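Local coordinates for inorganic pyrophosphatase (Ehrlichia chaffeensis, PDB 3LO0), which probably hydrolyses inorganic pyrophosphate to two phosphate ions with the help of magnesium, working as a homohexamer, at residues Lys35-Ile40 with Gly78-Thr83; Asp89-Leu94 with Val125-Val130. One frame throughout, in Å; residues are numbered along the deposited sequence.

Interaction 1 of 2, residues Lys35-Ile40 with Gly78-Thr83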
loop_
_atom_site.group_PDB
_atom_site.type_symbol
_atom_site.label_atom_id
_atom_site.label_comp_id
_atom_site.label_asym_id
_atom_site.label_seq_id
_atom_site.Cartn_x
_atom_site.Cartn_y
_atom_site.Cartn_z
ATOM N N LYS A 35 4.626 5.469 -34.121
ATOM C CA LYS A 35 3.850 4.261 -33.847
ATOM C C LYS A 35 4.167 3.731 -32.455
ATOM O O LYS A 35 3.317 3.113 -31.787
ATOM C CB LYS A 35 4.151 3.162 -34.885
ATOM N N GLU A 36 5.400 3.950 -32.039
ATOM C CA GLU A 36 5.846 3.594 -30.702
ATOM C C GLU A 36 6.628 4.754 -30.149
ATOM O O GLU A 36 7.485 5.359 -30.860
ATOM C CB GLU A 36 6.727 2.358 -30.719
ATOM C CG GLU A 36 6.025 1.064 -31.191
ATOM C CD GLU A 36 7.030 -0.091 -31.380
ATOM O OE1 GLU A 36 7.435 -0.366 -32.545
ATOM O OE2 GLU A 36 7.453 -0.682 -30.368
ATOM N N ILE A 37 6.356 5.019 -28.866
ATOM C CA ILE A 37 6.968 6.085 -28.154
ATOM C C ILE A 37 7.523 5.607 -26.812
ATOM O O ILE A 37 6.938 4.735 -26.139
ATOM C CB ILE A 37 5.969 7.229 -27.935
ATOM C CG1 ILE A 37 4.670 6.752 -27.304
ATOM C CG2 ILE A 37 5.662 7.976 -29.304
ATOM C CD1 ILE A 37 3.786 7.926 -26.741
ATOM N N ASN A 38 8.653 6.181 -26.438
ATOM C CA ASN A 38 9.143 6.035 -25.101
ATOM C C ASN A 38 8.475 7.075 -24.240
ATOM O O ASN A 38 8.442 8.269 -24.572
ATOM C CB ASN A 38 10.644 6.196 -25.015
ATOM C CG ASN A 38 11.390 5.093 -25.702
ATOM O OD1 ASN A 38 10.981 3.934 -25.681
ATOM N ND2 ASN A 38 12.519 5.453 -26.318
ATOM N N VAL A 39 7.964 6.643 -23.100
ATOM C CA VAL A 39 7.390 7.591 -22.171
ATOM C C VAL A 39 8.107 7.497 -20.818
ATOM O O VAL A 39 8.231 6.404 -20.241
ATOM C CB VAL A 39 5.885 7.325 -21.985
ATOM C CG1 VAL A 39 5.272 8.407 -21.069
ATOM C CG2 VAL A 39 5.183 7.232 -23.358
ATOM N N ILE A 40 8.588 8.630 -20.326
ATOM C CA ILE A 40 9.173 8.694 -18.986
ATOM C C ILE A 40 8.063 9.010 -18.046
ATOM O O ILE A 40 7.422 10.049 -18.186
ATOM C CB ILE A 40 10.261 9.768 -18.851
ATOM C CG1 ILE A 40 11.470 9.338 -19.664
ATOM C CG2 ILE A 40 10.639 9.933 -17.348
ATOM C CD1 ILE A 40 12.692 10.231 -19.532
ATOM N N GLY A 78 3.179 10.962 -17.824
ATOM C CA GLY A 78 4.568 11.397 -18.012
ATOM C C GLY A 78 4.729 12.083 -19.343
ATOM O O GLY A 78 3.752 12.608 -19.883
ATOM N N PHE A 79 5.914 12.003 -19.916
ATOM C CA PHE A 79 6.231 12.781 -21.130
ATOM C C PHE A 79 7.107 12.026 -22.100
ATOM O O PHE A 79 7.776 11.038 -21.735
ATOM C CB PHE A 79 6.932 14.115 -20.741
ATOM C CG PHE A 79 8.297 13.938 -20.102
ATOM C CD1 PHE A 79 8.425 13.700 -18.746
ATOM C CD2 PHE A 79 9.446 14.004 -20.864
ATOM C CE1 PHE A 79 9.660 13.568 -18.167
ATOM C CE2 PHE A 79 10.703 13.853 -20.287
ATOM C CZ PHE A 79 10.818 13.631 -18.956
ATOM N N ILE A 80 7.121 12.493 -23.353
ATOM C CA ILE A 80 8.012 11.897 -24.351
ATOM C C ILE A 80 9.298 12.726 -24.394
ATOM O O ILE A 80 9.252 13.907 -24.696
ATOM C CB ILE A 80 7.417 11.872 -25.755
ATOM C CG1 ILE A 80 5.981 11.351 -25.732
ATOM C CG2 ILE A 80 8.342 11.097 -26.753
ATOM C CD1 ILE A 80 5.316 11.356 -27.104
ATOM N N PRO A 81 10.434 12.096 -24.064
ATOM C CA PRO A 81 11.691 12.817 -23.994
ATOM C C PRO A 81 12.072 13.387 -25.346
ATOM O O PRO A 81 11.820 12.761 -26.382
ATOM C CB PRO A 81 12.710 11.760 -23.524
ATOM C CG PRO A 81 12.060 10.461 -23.633
ATOM C CD PRO A 81 10.575 10.679 -23.703
ATOM N N HIS A 82 12.582 14.611 -25.326
ATOM C CA HIS A 82 13.017 15.307 -26.556
ATOM C C HIS A 82 11.900 15.639 -27.523
ATOM O O HIS A 82 12.084 15.656 -28.726
ATOM C CB HIS A 82 14.168 14.546 -27.211
ATOM C CG HIS A 82 15.310 14.320 -26.275
ATOM N ND1 HIS A 82 15.897 15.346 -25.556
ATOM C CD2 HIS A 82 15.945 13.186 -25.894
ATOM C CE1 HIS A 82 16.859 14.855 -24.797
ATOM N NE2 HIS A 82 16.909 13.547 -24.982
ATOM N N THR A 83 10.740 15.963 -26.982
ATOM C CA THR A 83 9.695 16.540 -27.770
ATOM C C THR A 83 9.538 17.960 -27.307
ATOM O O THR A 83 9.993 18.324 -26.223
ATOM C CB THR A 83 8.380 15.755 -27.669
ATOM O OG1 THR A 83 8.008 15.602 -26.301
ATOM C CG2 THR A 83 8.547 14.406 -28.341
#
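Ile40 and Phe79 face each other as an antiparallel hydrogen-bonded pair: the N and O of each residue bond to the O and N of the other. The bond from Ile40 N to Phe79 O measures 2.9 Å. The return bond, Phe79 N to Ile40 O, is 3.0 Å. Each acceptor also takes a CA-H...O contact: Gly78 CA lies 3.2 Å from Ile40 O, and Val39 CA approaches Phe79 O in the same manner. Within these segments this is the only bridge; the end-to-end directions of 37-40 and 78-81 differ by 113°.

The side chains of the bridged pair point the same way, side by side. Phe79 has CG between its backbone N and carbonyl carbon (chi1 65°), which turns the ring back over its neighbour. Ile40 CB then stands over one ring face, 4.1 Å from the ring centroid and 22° off the normal, a CH-pi contact displaced toward the CE1-CZ rim. Ile40 CG2 and CD1 touch those same rim carbons.

Strands 37-41 and 76-79 are the first two of the closed, OB-fold-like barrel of family I pyrophosphatases. Val39 packs there against Val93 and Ile107, while its CG1 lies against the backbone N and O of Phe79.

Where the strands part, side-chain packing takes over. Ile37 CD1 meets Ile80 CD1 at 3.8 Å, the two side chains crossing at about a right angle. Asn38 O is a buried carbonyl oxygen with no hydrogen-bond partner in the model; Pro81 CD comes within 3.3 Å of it, and Ile80 CG2 also lies against it.

Beyond Ile80 the chain makes a type II turn to Thr83, whose OG1 donates to Ile80 O at 2.6 Å. Asn38 ND2, for its part, is bound to Thr28 O.

Interaction 2 of 2, residues Asp89-Leu94 with Val125-Val130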
loop_
_atom_site.group_PDB
_atom_site.type_symbol
_atom_site.label_atom_id
_atom_site.label_comp_id
_atom_site.label_asym_id
_atom_site.label_seq_id
_atom_site.Cartn_x
_atom_site.Cartn_y
_atom_site.Cartn_z
ATOM N N ASP A 89 7.157 22.932 -24.052
ATOM C CA ASP A 89 7.231 21.763 -23.148
ATOM C C ASP A 89 7.086 20.427 -23.884
ATOM O O ASP A 89 6.470 20.372 -24.968
ATOM C CB ASP A 89 6.125 21.835 -22.084
ATOM C CG ASP A 89 6.216 23.093 -21.225
ATOM O OD1 ASP A 89 7.345 23.456 -20.805
ATOM O OD2 ASP A 89 5.152 23.704 -20.972
ATOM N N PRO A 90 7.644 19.342 -23.296
ATOM C CA PRO A 90 7.500 18.020 -23.947
ATOM C C PRO A 90 6.053 17.600 -24.059
ATOM O O PRO A 90 5.223 18.103 -23.299
ATOM C CB PRO A 90 8.275 17.088 -23.021
ATOM C CG PRO A 90 9.333 18.012 -22.383
ATOM C CD PRO A 90 8.548 19.274 -22.125
ATOM N N VAL A 91 5.760 16.669 -24.986
ATOM C CA VAL A 91 4.421 16.118 -25.140
ATOM C C VAL A 91 4.055 15.258 -23.915
ATOM O O VAL A 91 4.822 14.386 -23.520
ATOM C CB VAL A 91 4.338 15.234 -26.427
ATOM C CG1 VAL A 91 2.963 14.592 -26.568
ATOM C CG2 VAL A 91 4.701 16.046 -27.667
ATOM N N ASP A 92 2.895 15.509 -23.319
ATOM C CA ASP A 92 2.450 14.722 -22.164
ATOM C C ASP A 92 1.612 13.538 -22.618
ATOM O O ASP A 92 0.782 13.636 -23.554
ATOM C CB ASP A 92 1.596 15.579 -21.225
ATOM C CG ASP A 92 2.366 16.744 -20.644
ATOM O OD1 ASP A 92 3.564 16.558 -20.311
ATOM O OD2 ASP A 92 1.760 17.839 -20.532
ATOM N N VAL A 93 1.776 12.449 -21.882
ATOM C CA VAL A 93 1.185 11.188 -22.220
ATOM C C VAL A 93 0.578 10.517 -20.976
ATOM O O VAL A 93 1.241 10.372 -19.933
ATOM C CB VAL A 93 2.229 10.239 -22.851
ATOM C CG1 VAL A 93 1.569 8.937 -23.327
ATOM C CG2 VAL A 93 2.963 10.922 -23.956
ATOM N N LEU A 94 -0.664 10.067 -21.131
ATOM C CA LEU A 94 -1.281 9.113 -20.220
ATOM C C LEU A 94 -1.046 7.704 -20.727
ATOM O O LEU A 94 -1.422 7.391 -21.851
ATOM C CB LEU A 94 -2.789 9.342 -20.153
ATOM C CG LEU A 94 -3.151 10.725 -19.621
ATOM C CD1 LEU A 94 -4.397 11.260 -20.312
ATOM C CD2 LEU A 94 -3.321 10.648 -18.081
ATOM N N VAL A 125 -3.086 19.431 -25.057
ATOM C CA VAL A 125 -3.449 18.033 -25.422
ATOM C C VAL A 125 -2.723 17.006 -24.548
ATOM O O VAL A 125 -1.606 17.245 -24.118
ATOM C CB VAL A 125 -3.110 17.683 -26.894
ATOM C CG1 VAL A 125 -3.753 18.685 -27.874
ATOM C CG2 VAL A 125 -1.588 17.598 -27.094
ATOM N N LYS A 126 -3.370 15.865 -24.305
ATOM C CA LYS A 126 -2.777 14.771 -23.557
ATOM C C LYS A 126 -2.934 13.535 -24.420
ATOM O O LYS A 126 -4.055 13.119 -24.685
ATOM C CB LYS A 126 -3.483 14.539 -22.212
ATOM C CG LYS A 126 -3.743 15.821 -21.428
ATOM C CD LYS A 126 -2.461 16.371 -20.844
ATOM C CE LYS A 126 -2.737 17.648 -20.115
ATOM N NZ LYS A 126 -1.501 18.218 -19.656
ATOM N N ILE A 127 -1.820 12.972 -24.859
ATOM C CA ILE A 127 -1.831 11.702 -25.580
ATOM C C ILE A 127 -2.320 10.602 -24.654
ATOM O O ILE A 127 -1.983 10.605 -23.471
ATOM C CB ILE A 127 -0.441 11.350 -26.106
ATOM C CG1 ILE A 127 0.151 12.473 -26.963
ATOM C CG2 ILE A 127 -0.518 10.084 -26.939
ATOM C CD1 ILE A 127 -0.765 12.921 -28.118
ATOM N N LEU A 128 -3.187 9.719 -25.159
ATOM C CA LEU A 128 -3.560 8.479 -24.478
ATOM C C LEU A 128 -2.868 7.332 -25.205
ATOM O O LEU A 128 -2.985 7.171 -26.414
ATOM C CB LEU A 128 -5.081 8.241 -24.468
ATOM C CG LEU A 128 -5.563 6.944 -23.787
ATOM C CD1 LEU A 128 -5.225 6.983 -22.297
ATOM C CD2 LEU A 128 -7.095 6.630 -24.090
ATOM N N ALA A 129 -2.149 6.507 -24.459
ATOM C CA ALA A 129 -1.382 5.419 -25.048
ATOM C C ALA A 129 -1.512 4.190 -24.174
ATOM O O ALA A 129 -1.949 4.280 -23.015
ATOM C CB ALA A 129 0.119 5.842 -25.194
ATOM N N VAL A 130 -1.155 3.043 -24.741
ATOM C CA VAL A 130 -1.155 1.795 -24.035
ATOM C C VAL A 130 0.200 1.157 -24.187
ATOM O O VAL A 130 0.943 1.507 -25.101
ATOM C CB VAL A 130 -2.225 0.829 -24.535
ATOM C CG1 VAL A 130 -3.622 1.416 -24.315
ATOM C CG2 VAL A 130 -1.936 0.419 -26.034
HETATM O O HOH W 1 1.268 17.656 -24.398
#
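Lys126 NZ reaches Asp92 OD2 across the strands at 3.4 Å, a salt bridge whose hydrogen bond is weak. Its stronger polar partner is Tyr77 OH, and Asp124 OD1 and a bound sulfate lie at long ion-pair distance. The lysine chain bends at chi2 (-73°) and is extended beyond, which lays it alongside Asp92 with both side chains pointing the same way. Asp92, Asp124 and Tyr77 are predicted magnesium or substrate ligands, so Lys126 probably helps to line the active site.

Backbone bonds fix the parallel register. Ile127 N donates to Asp92 O at 3.0 Å, Leu94 N to Ile127 O at 2.7 Å, and Ala129 N to Leu94 O at 2.8 Å. One step earlier a water replaces the direct link, accepting from Asp92 N and donating to Val125 O, each at 2.9 Å. Such a parallel pair between the third and fifth strands of the barrel, 92-95 and 124-131, closes an OB-like barrel, here with the strand segments inclined by 40°.

Side chains sort onto two faces. On one, Val91 CG1 presses on Ile127 CG1 at 3.5 Å, while Val93 spreads its methyls, CG2 against Ile127 CB and CG1 against Ala129 CB. On the other, Leu94 CB meets Leu128 CD1, Leu94 CD1 touches Lys126 CB, and Ile156 of helix 150-162 packs against both leucines.

Both segments of interaction 1 precede those of interaction 2 along the chain, and the centres of the two contacts lie about 8 Å apart in one curled sheet. Strands 76-79 and 92-95 are antiparallel neighbours in it, which gives the order 37-41, 76-79, 92-95, 124-131; strand 106-118 pairs with both outer members and completes the barrel. Direct bonds join the two contacts: Val93 N lies 2.8 Å from Gly78 O, and Val91 N the same distance from Thr83 OG1, both probable hydrogen bonds. Interaction 1 thus connects through the sheet to the strand bearing Asp92, a predicted magnesium ligand, while interaction 2 holds that residue itself.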